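Local coordinates for protein sifA (Salmonella typhimurium, PDB 3CXB) that acts inside host cells as a secreted virulence effector that binds host PLEKHM2 and is required for endosomal tubulation and the formation of Salmonella-induced filaments, at residues I68-K73 with F84-P89; V156-P161 with F299-R304; L236-M241 with K312-Q317. One frame throughout, in Å; residues are numbered along the deposited sequence.

Contact 1 (I68-K73 with F84-P89)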
# COMPACT_ATOMS: atom_id res chain seq x y z
N ILE A 68 6.93 5.82 5.23
CA ILE A 68 7.78 6.81 5.86
C ILE A 68 9.12 6.90 5.19
O ILE A 68 9.72 7.98 5.09
CB ILE A 68 7.98 6.51 7.35
CG1 ILE A 68 6.61 6.46 8.05
CG2 ILE A 68 8.82 7.62 7.98
CD1 ILE A 68 6.66 5.98 9.51
N PHE A 69 9.58 5.75 4.72
CA PHE A 69 10.85 5.69 4.04
C PHE A 69 10.81 6.64 2.83
O PHE A 69 11.67 7.50 2.68
CB PHE A 69 11.13 4.26 3.58
CG PHE A 69 12.44 4.11 2.88
CD1 PHE A 69 13.63 4.10 3.60
CD2 PHE A 69 12.48 3.98 1.49
CE1 PHE A 69 14.85 3.96 2.96
CE2 PHE A 69 13.70 3.83 0.84
CZ PHE A 69 14.90 3.83 1.59
N PHE A 70 9.79 6.48 1.99
CA PHE A 70 9.67 7.31 0.80
C PHE A 70 9.27 8.76 1.07
O PHE A 70 9.54 9.65 0.27
CB PHE A 70 8.73 6.64 -0.20
CG PHE A 70 9.34 5.41 -0.82
CD1 PHE A 70 10.30 5.52 -1.82
CD2 PHE A 70 9.04 4.15 -0.33
CE1 PHE A 70 10.96 4.39 -2.30
CE2 PHE A 70 9.71 3.01 -0.82
CZ PHE A 70 10.66 3.13 -1.80
N GLU A 71 8.62 9.01 2.20
CA GLU A 71 8.29 10.39 2.50
C GLU A 71 9.64 11.06 2.74
O GLU A 71 9.86 12.21 2.39
CB GLU A 71 7.39 10.47 3.74
CG GLU A 71 5.88 10.30 3.44
CD GLU A 71 5.01 10.16 4.69
OE1 GLU A 71 5.20 10.95 5.65
OE2 GLU A 71 4.12 9.27 4.71
N LEU A 72 10.57 10.31 3.32
CA LEU A 72 11.88 10.86 3.58
C LEU A 72 12.59 11.08 2.24
O LEU A 72 13.10 12.16 1.97
CB LEU A 72 12.70 9.91 4.46
CG LEU A 72 12.25 9.85 5.93
CD1 LEU A 72 12.80 8.61 6.59
CD2 LEU A 72 12.73 11.12 6.67
N LYS A 73 12.61 10.04 1.41
CA LYS A 73 13.27 10.13 0.12
C LYS A 73 12.71 11.31 -0.66
O LYS A 73 13.45 12.13 -1.21
CB LYS A 73 13.07 8.84 -0.66
CG LYS A 73 13.86 8.80 -1.95
CD LYS A 73 13.57 7.50 -2.69
CE LYS A 73 14.15 7.51 -4.10
NZ LYS A 73 13.60 6.35 -4.86
N PHE A 84 18.93 6.87 -0.95
CA PHE A 84 17.84 6.01 -0.48
C PHE A 84 17.69 4.82 -1.42
O PHE A 84 17.00 4.89 -2.44
CB PHE A 84 16.52 6.79 -0.45
CG PHE A 84 16.50 7.92 0.53
CD1 PHE A 84 17.13 9.11 0.23
CD2 PHE A 84 15.84 7.79 1.76
CE1 PHE A 84 17.11 10.16 1.15
CE2 PHE A 84 15.81 8.83 2.68
CZ PHE A 84 16.45 10.02 2.39
N GLN A 85 18.31 3.70 -1.06
CA GLN A 85 18.26 2.53 -1.93
C GLN A 85 17.43 1.37 -1.38
O GLN A 85 17.40 1.14 -0.18
CB GLN A 85 19.69 2.08 -2.20
CG GLN A 85 20.66 3.25 -2.40
CD GLN A 85 22.12 2.88 -2.18
OE1 GLN A 85 22.47 2.29 -1.17
NE2 GLN A 85 22.97 3.24 -3.13
N VAL A 86 16.76 0.65 -2.28
CA VAL A 86 15.94 -0.50 -1.91
C VAL A 86 16.24 -1.65 -2.88
O VAL A 86 16.33 -1.44 -4.09
CB VAL A 86 14.40 -0.15 -1.92
CG1 VAL A 86 14.14 1.10 -2.72
CG2 VAL A 86 13.60 -1.29 -2.50
N HIS A 87 16.39 -2.87 -2.36
CA HIS A 87 16.69 -4.03 -3.19
C HIS A 87 16.36 -5.32 -2.45
O HIS A 87 16.20 -5.31 -1.23
CB HIS A 87 18.18 -4.05 -3.50
CG HIS A 87 19.02 -4.35 -2.30
ND1 HIS A 87 19.35 -5.64 -1.93
CD2 HIS A 87 19.52 -3.54 -1.34
CE1 HIS A 87 20.01 -5.61 -0.78
NE2 HIS A 87 20.13 -4.35 -0.40
N ASN A 88 16.28 -6.43 -3.19
CA ASN A 88 16.02 -7.74 -2.61
C ASN A 88 17.36 -8.45 -2.59
O ASN A 88 17.96 -8.69 -3.63
CB ASN A 88 15.07 -8.55 -3.47
CG ASN A 88 13.80 -7.83 -3.74
OD1 ASN A 88 13.76 -6.90 -4.55
ND2 ASN A 88 12.73 -8.22 -3.05
N PRO A 89 17.85 -8.81 -1.39
CA PRO A 89 19.15 -9.48 -1.34
C PRO A 89 19.25 -10.64 -2.33
O PRO A 89 18.41 -11.54 -2.32
CB PRO A 89 19.25 -9.93 0.12
CG PRO A 89 17.82 -10.16 0.49
CD PRO A 89 17.14 -8.95 -0.11
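Helix 62-75 and strand 84-87 meet where Lys73 faces Phe84, their short axes 9.7 Å apart at closest and running at 142° to each other. The strand is an outermost strand of a five-stranded antiparallel sheet, and the helix packs on that edge strand through Phe69, Phe70, Leu72 and Lys73. Ten residues, mostly helical, separate the two segments. Phe84 is the central side chain. Its CG lies anti to its carbonyl carbon, and this chi1 of -64° lays the ring along the backbone of Leu72 and Lys73. One face of the ring receives Lys73. Lys73 CA sits over the ring centre, 3.7 Å from the centroid, in a CH-pi contact. The aliphatic chain of Lys73 then runs back along Phe84, with Lys73 CG 3.7 Å from Phe84 CB. Its charged end leaves the contact and forms a salt bridge with Asp157. Leu72 adds its CB at 3.7 Å from Phe84 CE2. Phe69 meets Phe84 in a T-shaped pair. The edge of Phe84 points at the face of Phe69, with ring centroids 5.8 Å apart and planes at 71°. Phe69 also touches Leu98 and Phe84 touches Ile100, both on the neighbouring strand 96-101. Further along the strand, Val86 points toward the helix. Its CG1 meets Phe70 CZ, 4.1 Å away, with the two side chains roughly perpendicular.

Contact 2 (V156-P161 with F299-R304)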
# COMPACT_ATOMS: atom_id res chain seq x y z
N VAL A 156 6.65 3.49 -10.20
CA VAL A 156 5.80 4.02 -9.15
C VAL A 156 6.67 4.57 -8.01
O VAL A 156 6.17 5.22 -7.09
CB VAL A 156 4.91 2.93 -8.57
CG1 VAL A 156 3.83 2.57 -9.55
CG2 VAL A 156 5.75 1.72 -8.25
N ASP A 157 7.98 4.32 -8.11
CA ASP A 157 8.97 4.71 -7.11
C ASP A 157 8.49 4.22 -5.74
O ASP A 157 8.33 4.98 -4.79
CB ASP A 157 9.16 6.21 -7.09
CG ASP A 157 10.23 6.64 -6.12
OD1 ASP A 157 10.97 5.76 -5.63
OD2 ASP A 157 10.32 7.84 -5.86
N TYR A 158 8.28 2.91 -5.68
CA TYR A 158 7.79 2.29 -4.47
C TYR A 158 7.80 0.80 -4.73
O TYR A 158 7.74 0.37 -5.89
CB TYR A 158 6.34 2.71 -4.24
CG TYR A 158 5.89 2.57 -2.82
CD1 TYR A 158 6.19 3.56 -1.87
CD2 TYR A 158 5.11 1.49 -2.41
CE1 TYR A 158 5.73 3.48 -0.57
CE2 TYR A 158 4.64 1.40 -1.10
CZ TYR A 158 4.95 2.40 -0.18
OH TYR A 158 4.47 2.34 1.11
N PRO A 159 7.88 -0.03 -3.68
CA PRO A 159 7.87 -1.46 -3.98
C PRO A 159 6.45 -1.88 -4.33
O PRO A 159 5.48 -1.35 -3.78
CB PRO A 159 8.40 -2.09 -2.70
CG PRO A 159 8.02 -1.12 -1.65
CD PRO A 159 8.28 0.21 -2.28
N LEU A 160 6.32 -2.81 -5.26
CA LEU A 160 4.99 -3.27 -5.65
C LEU A 160 4.95 -4.79 -5.66
O LEU A 160 5.98 -5.45 -5.84
CB LEU A 160 4.60 -2.70 -7.04
CG LEU A 160 5.10 -3.34 -8.35
CD1 LEU A 160 6.59 -3.72 -8.23
CD2 LEU A 160 4.30 -4.59 -8.67
N PRO A 161 3.75 -5.36 -5.48
CA PRO A 161 3.52 -6.80 -5.46
C PRO A 161 4.25 -7.55 -6.59
O PRO A 161 3.77 -7.57 -7.72
CB PRO A 161 2.00 -6.90 -5.59
CG PRO A 161 1.54 -5.67 -4.94
CD PRO A 161 2.47 -4.64 -5.47
N PHE A 299 -2.54 -0.40 -6.14
CA PHE A 299 -3.13 0.92 -6.14
C PHE A 299 -2.41 1.79 -5.12
O PHE A 299 -2.03 2.93 -5.44
CB PHE A 299 -4.61 0.81 -5.80
CG PHE A 299 -5.31 2.13 -5.71
CD1 PHE A 299 -5.03 3.02 -4.68
CD2 PHE A 299 -6.24 2.50 -6.68
CE1 PHE A 299 -5.65 4.26 -4.61
CE2 PHE A 299 -6.88 3.74 -6.63
CZ PHE A 299 -6.58 4.63 -5.59
N HIS A 300 -2.21 1.26 -3.92
CA HIS A 300 -1.53 2.04 -2.87
C HIS A 300 -0.11 2.36 -3.27
O HIS A 300 0.43 3.39 -2.87
CB HIS A 300 -1.52 1.30 -1.52
CG HIS A 300 -0.63 1.94 -0.50
ND1 HIS A 300 0.71 1.63 -0.39
CD2 HIS A 300 -0.87 2.90 0.43
CE1 HIS A 300 1.25 2.36 0.56
NE2 HIS A 300 0.31 3.14 1.07
N ALA A 301 0.50 1.46 -4.04
CA ALA A 301 1.86 1.64 -4.51
C ALA A 301 1.91 2.85 -5.44
O ALA A 301 2.85 3.65 -5.41
CB ALA A 301 2.30 0.40 -5.25
N ILE A 302 0.86 2.99 -6.25
CA ILE A 302 0.79 4.09 -7.21
C ILE A 302 0.37 5.43 -6.63
O ILE A 302 1.11 6.41 -6.72
CB ILE A 302 -0.16 3.76 -8.38
CG1 ILE A 302 0.39 2.58 -9.18
CG2 ILE A 302 -0.34 4.98 -9.29
CD1 ILE A 302 -0.65 1.93 -10.03
N PHE A 303 -0.81 5.47 -6.03
CA PHE A 303 -1.31 6.73 -5.49
C PHE A 303 -0.89 7.04 -4.06
O PHE A 303 -1.10 8.15 -3.57
CB PHE A 303 -2.85 6.76 -5.58
CG PHE A 303 -3.37 6.39 -6.94
CD1 PHE A 303 -3.49 5.06 -7.31
CD2 PHE A 303 -3.65 7.38 -7.88
CE1 PHE A 303 -3.88 4.71 -8.59
CE2 PHE A 303 -4.04 7.04 -9.16
CZ PHE A 303 -4.15 5.70 -9.52
N ARG A 304 -0.27 6.06 -3.40
CA ARG A 304 0.16 6.22 -2.02
C ARG A 304 -1.02 6.63 -1.16
O ARG A 304 -0.96 7.59 -0.39
CB ARG A 304 1.26 7.27 -1.90
CG ARG A 304 2.24 6.95 -0.79
CD ARG A 304 2.83 5.52 -0.94
NE ARG A 304 3.28 5.21 -2.30
CZ ARG A 304 4.32 5.80 -2.91
NH1 ARG A 304 4.63 5.47 -4.15
NH2 ARG A 304 5.06 6.69 -2.27
O HOH W 1 7.25 7.32 -4.12
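His300 and Tyr158 open the contact between the end of helix 283-303 and the start of strand 158-167. The edge of the His300 ring faces the tyrosine hydroxyl, and His300 CE1 lies 3.3 Å from Tyr158 OH. The polar ends of both side chains hydrogen-bond to helix 62-75: His300 NE2 to Glu67 and Tyr158 OH to Thr66. Ala301 comes next. Its small CB packs against Tyr158 CD2 at 4.1 Å and also meets Leu160. Ile302 starts out away from the strand, yet Ile302 CG1 still reaches Val156 CG1 at 3.5 Å. Here the strand belongs to a three-stranded antiparallel sheet. Asp157 and Tyr158 both face Ser153 in a G1 beta bulge, at the turn of the beta hairpin formed by strands 145-153 and 158-167. Arg304, the first residue past the helix to leave helical angles, has positive phi (56°). Its side chain bends at chi2 and chi3, which folds it back over the helix end toward the bulge. The guanidinium stacks on one face of the Tyr158 ring, with centres 3.8 Å apart and planes at 19°. Pro159 CD covers the opposite face. Arg304 NH1 gives a nearly straight hydrogen bond to Ala301 O (2.8 Å, 170°), which lies in the guanidinium plane. This bond helps fix the rotation of the flat group. Arg304 NE makes a weak hydrogen bond to His300 O. Across the contact, Arg304 NH1 makes another weak hydrogen bond, to Val156 O at 3.3 Å. A water accepts from Arg304 NH2 at 2.9 Å and donates to Asp157 O at 2.7 Å.

Contact 3 (L236-M241 with K312-Q317)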
# COMPACT_ATOMS: atom_id res chain seq x y z
N LEU A 236 -21.57 10.93 -1.77
CA LEU A 236 -21.17 12.21 -2.35
C LEU A 236 -20.25 12.99 -1.43
O LEU A 236 -19.35 13.70 -1.90
CB LEU A 236 -22.40 13.06 -2.66
CG LEU A 236 -23.45 12.47 -3.61
CD1 LEU A 236 -24.63 13.41 -3.68
CD2 LEU A 236 -22.86 12.23 -4.99
N GLU A 237 -20.49 12.87 -0.13
CA GLU A 237 -19.72 13.56 0.89
C GLU A 237 -18.29 13.03 0.94
O GLU A 237 -17.33 13.80 0.89
CB GLU A 237 -20.40 13.41 2.25
CG GLU A 237 -19.99 14.45 3.28
CD GLU A 237 -21.11 15.43 3.57
OE1 GLU A 237 -20.82 16.48 4.20
OE2 GLU A 237 -22.26 15.16 3.18
N THR A 238 -18.13 11.72 1.03
CA THR A 238 -16.78 11.18 1.09
C THR A 238 -16.07 11.43 -0.24
O THR A 238 -14.87 11.71 -0.26
CB THR A 238 -16.76 9.67 1.40
OG1 THR A 238 -16.92 8.94 0.18
CG2 THR A 238 -17.89 9.29 2.36
N MET A 239 -16.79 11.32 -1.35
CA MET A 239 -16.16 11.59 -2.64
C MET A 239 -15.65 13.02 -2.63
O MET A 239 -14.56 13.32 -3.13
CB MET A 239 -17.17 11.45 -3.78
CG MET A 239 -17.51 10.04 -4.18
SD MET A 239 -16.14 9.29 -5.03
CE MET A 239 -16.53 9.65 -6.72
N ALA A 240 -16.44 13.92 -2.04
CA ALA A 240 -16.05 15.31 -2.00
C ALA A 240 -14.81 15.51 -1.17
O ALA A 240 -13.87 16.14 -1.62
CB ALA A 240 -17.19 16.16 -1.46
N MET A 241 -14.80 14.96 0.04
CA MET A 241 -13.64 15.11 0.90
C MET A 241 -12.36 14.62 0.24
O MET A 241 -11.29 15.15 0.49
CB MET A 241 -13.86 14.37 2.21
CG MET A 241 -14.55 15.20 3.26
SD MET A 241 -15.00 14.19 4.69
CE MET A 241 -16.80 14.24 4.53
N LYS A 312 -13.22 2.87 4.84
CA LYS A 312 -13.61 3.04 6.24
C LYS A 312 -14.20 4.39 6.53
O LYS A 312 -15.24 4.47 7.17
CB LYS A 312 -12.43 2.82 7.19
CG LYS A 312 -11.96 1.39 7.28
CD LYS A 312 -10.80 1.25 8.26
CE LYS A 312 -10.20 -0.16 8.24
NZ LYS A 312 -9.11 -0.32 9.24
N MET A 313 -13.55 5.45 6.05
CA MET A 313 -14.07 6.78 6.32
C MET A 313 -15.44 6.92 5.68
O MET A 313 -16.31 7.66 6.16
CB MET A 313 -13.10 7.85 5.82
CG MET A 313 -12.92 7.92 4.34
SD MET A 313 -11.75 9.25 3.94
CE MET A 313 -12.81 10.68 4.02
N ALA A 314 -15.65 6.17 4.60
CA ALA A 314 -16.95 6.17 3.95
C ALA A 314 -17.94 5.51 4.90
O ALA A 314 -19.03 6.01 5.12
CB ALA A 314 -16.89 5.41 2.62
N GLU A 315 -17.56 4.38 5.48
CA GLU A 315 -18.45 3.70 6.40
C GLU A 315 -18.77 4.60 7.59
O GLU A 315 -19.88 4.60 8.10
CB GLU A 315 -17.78 2.41 6.90
CG GLU A 315 -17.59 1.40 5.79
CD GLU A 315 -16.65 0.29 6.16
OE1 GLU A 315 -16.41 -0.56 5.28
OE2 GLU A 315 -16.13 0.26 7.29
N GLU A 316 -17.78 5.39 8.00
CA GLU A 316 -17.97 6.26 9.15
C GLU A 316 -18.82 7.45 8.80
O GLU A 316 -19.47 8.03 9.66
CB GLU A 316 -16.62 6.72 9.70
CG GLU A 316 -15.77 5.63 10.34
CD GLU A 316 -14.42 6.15 10.76
OE1 GLU A 316 -14.39 7.18 11.47
OE2 GLU A 316 -13.39 5.54 10.40
N GLN A 317 -18.82 7.81 7.52
CA GLN A 317 -19.64 8.92 7.07
C GLN A 317 -21.09 8.49 7.15
O GLN A 317 -21.94 9.18 7.71
CB GLN A 317 -19.29 9.31 5.62
CG GLN A 317 -18.27 10.44 5.52
CD GLN A 317 -18.80 11.75 6.06
OE1 GLN A 317 -18.04 12.64 6.46
NE2 GLN A 317 -20.13 11.88 6.07
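Thr238 and Gln317 lie at the centre of this helix-helix contact, each with 69 Å² buried. Helices 228-241 and 307-324 pack obliquely, nearer antiparallel than parallel. Their short axes come within 9.5 Å and the angle between their directions is 136°. Backbones are nearest at Thr238 and Ala314, whose CA atoms are 5.8 Å apart. Thr238 uses its methyl group. CG2 lies anti to the carbonyl carbon and points into the other helix. There Thr238 CG2 touches Gln317 CG at 3.4 Å, and it also rests against Ala314 CA at 3.6 Å. Ala314, with only a methyl group, probably allows the close approach here. The Thr238 and Gln317 side chains lie alongside, heading opposite ways. Thr238 also touches Ile210 of helix 197-220, so this part of the contact is backed by a third helix. Gln317 bends at chi2 (-66°), which turns its amide toward Glu237 and Met241. The aliphatic part of Glu237 lies beside that amide, with Glu237 CG 3.8 Å from Gln317 NE2. These two side chains are nearly perpendicular, while the carboxylate and amide planes are only 10° apart. Near the C-terminal end of helix 228-241, the exposed Met241 meets Met313. The two thioether side chains touch at Met241 SD and Met313 CE, 4.2 Å apart.

How the contacts relate
Contacts 1 and 2 are neighbours, with centres 12 Å apart. Both segments of contact 1 precede those of contact 2. They touch through the Lys73-Asp157 salt bridge and through Phe70, which packs on Tyr158 and Pro159. Helix 62-75 therefore lies against strands of both the five-stranded and the three-stranded sheet. Contact 3 sits about 23 Å from contact 2 and about 32 Å from contact 1, centre to centre, and touches neither. Contacts 1 and 3 lie on opposite sides of the chain's centre. The segments of contacts 2 and 3 interleave. Helices 283-303 and 307-324, consecutive in the chain, carry one segment each of these two contacts. Residues 1-330, which include all three contacts, form the region that interacts with host PLEKHM2.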